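Local coordinates for G-protein interacting protein 1 (Dictyostelium discoideum, PDB 5Z39), which probably binds heterotrimeric G proteins, including the beta-gamma complex, and holds phospholipid inside its helical TNFAIP8-like domain, at residues A[15-20]-A[156-161]. Sequence-based numbering, arbitrary orientation.
Sequences RELIGS and SALNKY. With PEF (di-palmitoyl-3-sn-phosphatidylethanolamine), chain B.
L17 turns its CD1 methyl onto CD2 of L158, 3.7 Å away, the two leucine side chains crossing at about a right angle. Beside this pair the CA atoms of L17 and A157, 5.3 Å apart, are the nearest across the segments. The CB of A157, directed at the opposing helix, lies 4.0 Å from L17 CA. The short segments 15-20 and 156-161 run roughly antiparallel, at 150°, with axes 9.2 Å apart at their closest, a spacing consistent with the small alanine at the crossing. E16, extended with CG anti to the backbone N (chi1 180°), reaches over the A157 methyl, placing its carboxylate carbon CD 3.7 Å from A157 CB. The aliphatic part of K160 comes to this carboxylate from the opposite direction. K160 NZ stays 4.0 Å from E16 OE1, too far for a salt bridge, so any attraction probably acts through space rather than by direct contact. S20 OG also borders A157 CB, at 4.0 Å, while facing the E16 and L17 carbonyl oxygens of its own helix.

On the inner side the contact becomes part of a lipid pocket. One acyl chain of the phosphatidylethanolamine passes L17, whose CD2 is 3.6 Å from lipid C18, and the Y161 ring meets the glycerol carbon C3 with its edge. A hydrophobic cavity occupied by lipid is characteristic of the TNFAIP8 fold. Helices 12-28 and 148-161 thus form adjoining parts of its wall; L158 and Y161 also touch helix 63-81, and I18 packs on helix 31-53.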
loop_
_atom_site.group_PDB
_atom_site.type_symbol
_atom_site.label_atom_id
_atom_site.label_comp_id
_atom_site.label_asym_id
_atom_site.label_seq_id
_atom_site.Cartn_x
_atom_site.Cartn_y
_atom_site.Cartn_z
ATOM N N ARG A 15 6.919 2.172 8.997
ATOM C CA ARG A 15 7.209 0.876 9.604
ATOM C C ARG A 15 5.935 0.207 10.108
ATOM O O ARG A 15 5.758 -1.005 9.944
ATOM C CB ARG A 15 8.213 1.037 10.746
ATOM C CG ARG A 15 9.483 1.782 10.376
ATOM C CD ARG A 15 10.208 2.269 11.622
ATOM N NE ARG A 15 11.217 3.279 11.316
ATOM C CZ ARG A 15 11.668 4.171 12.192
ATOM N NH1 ARG A 15 11.197 4.181 13.431
ATOM N NH2 ARG A 15 12.587 5.056 11.826
ATOM N N GLU A 16 5.045 0.980 10.733
ATOM C CA GLU A 16 3.768 0.440 11.191
ATOM C C GLU A 16 2.941 -0.077 10.020
ATOM O O GLU A 16 2.432 -1.206 10.048
ATOM C CB GLU A 16 3.005 1.521 11.957
ATOM C CG GLU A 16 1.651 1.102 12.495
ATOM C CD GLU A 16 0.715 2.285 12.642
ATOM O OE1 GLU A 16 1.077 3.375 12.152
ATOM O OE2 GLU A 16 -0.374 2.130 13.236
ATOM N N LEU A 17 2.812 0.740 8.973
ATOM C CA LEU A 17 2.007 0.355 7.819
ATOM C C LEU A 17 2.575 -0.886 7.136
ATOM O O LEU A 17 1.843 -1.838 6.844
ATOM C CB LEU A 17 1.915 1.529 6.844
ATOM C CG LEU A 17 0.708 1.574 5.907
ATOM C CD1 LEU A 17 0.376 3.013 5.547
ATOM C CD2 LEU A 17 0.968 0.753 4.654
ATOM N N ILE A 18 3.887 -0.897 6.878
ATOM C CA ILE A 18 4.507 -2.045 6.220
ATOM C C ILE A 18 4.429 -3.286 7.100
ATOM O O ILE A 18 4.282 -4.406 6.599
ATOM C CB ILE A 18 5.963 -1.717 5.828
ATOM C CG1 ILE A 18 5.996 -0.600 4.782
ATOM C CG2 ILE A 18 6.667 -2.950 5.278
ATOM C CD1 ILE A 18 7.388 -0.095 4.475
ATOM N N GLY A 19 4.515 -3.113 8.421
ATOM C CA GLY A 19 4.402 -4.257 9.311
ATOM C C GLY A 19 3.021 -4.884 9.277
ATOM O O GLY A 19 2.880 -6.104 9.133
ATOM N N SER A 20 1.979 -4.055 9.401
ATOM C CA SER A 20 0.617 -4.581 9.351
ATOM C C SER A 20 0.308 -5.187 7.984
ATOM O O SER A 20 -0.333 -6.244 7.892
ATOM C CB SER A 20 -0.383 -3.475 9.697
ATOM O OG SER A 20 -0.153 -2.312 8.922
ATOM N N SER A 156 -6.128 1.031 10.933
ATOM C CA SER A 156 -5.659 2.093 11.818
ATOM C C SER A 156 -4.387 2.741 11.290
ATOM O O SER A 156 -4.202 3.954 11.437
ATOM C CB SER A 156 -5.430 1.542 13.227
ATOM O OG SER A 156 -6.647 1.096 13.803
ATOM N N ALA A 157 -3.505 1.958 10.664
ATOM C CA ALA A 157 -2.298 2.530 10.079
ATOM C C ALA A 157 -2.627 3.400 8.871
ATOM O O ALA A 157 -2.048 4.480 8.700
ATOM C CB ALA A 157 -1.325 1.417 9.696
ATOM N N LEU A 158 -3.552 2.946 8.020
ATOM C CA LEU A 158 -3.944 3.741 6.861
ATOM C C LEU A 158 -4.646 5.027 7.276
ATOM O O LEU A 158 -4.539 6.041 6.576
ATOM C CB LEU A 158 -4.850 2.925 5.939
ATOM C CG LEU A 158 -4.321 1.587 5.415
ATOM C CD1 LEU A 158 -5.349 0.924 4.514
ATOM C CD2 LEU A 158 -2.999 1.763 4.683
ATOM N N ASN A 159 -5.363 5.008 8.402
ATOM C CA ASN A 159 -6.076 6.202 8.846
ATOM C C ASN A 159 -5.107 7.319 9.211
ATOM O O ASN A 159 -5.287 8.469 8.794
ATOM C CB ASN A 159 -6.980 5.866 10.033
ATOM C CG ASN A 159 -8.130 4.960 9.647
ATOM O OD1 ASN A 159 -8.457 4.827 8.468
ATOM N ND2 ASN A 159 -8.748 4.329 10.639
ATOM N N LYS A 160 -4.071 7.001 9.987
ATOM C CA LYS A 160 -3.137 8.031 10.421
ATOM C C LYS A 160 -2.216 8.500 9.304
ATOM O O LYS A 160 -1.562 9.535 9.462
ATOM C CB LYS A 160 -2.319 7.534 11.613
ATOM C CG LYS A 160 -1.355 6.414 11.294
ATOM C CD LYS A 160 -0.996 5.639 12.551
ATOM C CE LYS A 160 -0.531 6.560 13.667
ATOM N NZ LYS A 160 -0.410 5.834 14.962
ATOM N N TYR A 161 -2.146 7.777 8.184
ATOM C CA TYR A 161 -1.475 8.332 7.013
ATOM C C TYR A 161 -2.339 9.398 6.354
ATOM O O TYR A 161 -1.824 10.410 5.865
ATOM C CB TYR A 161 -1.132 7.232 6.008
ATOM C CG TYR A 161 -0.512 7.772 4.736
ATOM C CD1 TYR A 161 0.843 8.070 4.674
ATOM C CD2 TYR A 161 -1.286 8.000 3.603
ATOM C CE1 TYR A 161 1.414 8.570 3.518
ATOM C CE2 TYR A 161 -0.724 8.503 2.443
ATOM C CZ TYR A 161 0.626 8.784 2.407
ATOM O OH TYR A 161 1.191 9.281 1.258
HETATM C C2 PEF B . 5.142 9.974 5.107
HETATM C C1 PEF B . 5.956 11.114 5.719
HETATM N N PEF B . 8.661 14.683 2.064
HETATM C C3 PEF B . 4.401 10.477 3.875
HETATM C C4 PEF B . 8.204 13.690 4.243
HETATM C C5 PEF B . 9.221 14.424 3.374
HETATM C C10 PEF B . 5.194 7.622 4.718
HETATM C C11 PEF B . 5.355 6.629 3.592
HETATM C C12 PEF B . 4.166 5.673 3.565
HETATM C C13 PEF B . 4.139 4.861 2.274
HETATM C C14 PEF B . 2.734 4.344 1.981
HETATM C C15 PEF B . 2.635 2.831 2.143
HETATM C C16 PEF B . 2.587 2.132 0.789
HETATM C C17 PEF B . 2.042 0.713 0.919
HETATM C C18 PEF B . 0.528 0.715 1.100
HETATM C C19 PEF B . 0.012 -0.683 1.423
HETATM C C20 PEF B . -1.428 -0.624 1.921
HETATM C C21 PEF B . -2.417 -0.553 0.765
HETATM C C22 PEF B . -2.998 -1.932 0.487
HETATM C C23 PEF B . -3.839 -2.433 1.656
HETATM C C24 PEF B . -4.324 -3.854 1.383
HETATM C C25 PEF B . -5.456 -4.256 2.304
HETATM C C30 PEF B . 5.725 10.187 1.798
HETATM C C31 PEF B . 5.336 10.575 0.392
HETATM C C32 PEF B . 5.483 9.338 -0.485
HETATM C C33 PEF B . 4.236 9.111 -1.330
HETATM C C34 PEF B . 4.032 7.630 -1.629
HETATM C C35 PEF B . 5.295 6.974 -2.178
HETATM C C36 PEF B . 4.998 6.207 -3.464
HETATM C C37 PEF B . 5.599 4.806 -3.436
HETATM C C38 PEF B . 4.805 3.894 -2.508
HETATM C C39 PEF B . 5.489 2.542 -2.327
HETATM C C40 PEF B . 5.095 1.556 -3.421
HETATM C C41 PEF B . 4.195 0.442 -2.888
HETATM C C42 PEF B . 2.770 0.929 -2.643
HETATM C C43 PEF B . 1.770 -0.224 -2.672
HETATM C C44 PEF B . 0.343 0.284 -2.495
HETATM C C45 PEF B . -0.671 -0.778 -2.859
HETATM O O4 PEF B . 4.430 7.386 5.639
HETATM O O5 PEF B . 6.388 9.182 1.993
HETATM O O2 PEF B . 5.957 8.866 4.716
HETATM O O3 PEF B . 5.333 11.006 2.935
HETATM O O1P PEF B . 9.569 11.339 6.946
HETATM O O2P PEF B . 7.587 13.017 7.062
HETATM O O3P PEF B . 7.352 10.821 5.803
HETATM O O4P PEF B . 8.893 12.643 4.919
HETATM P P PEF B . 8.369 11.979 6.288
#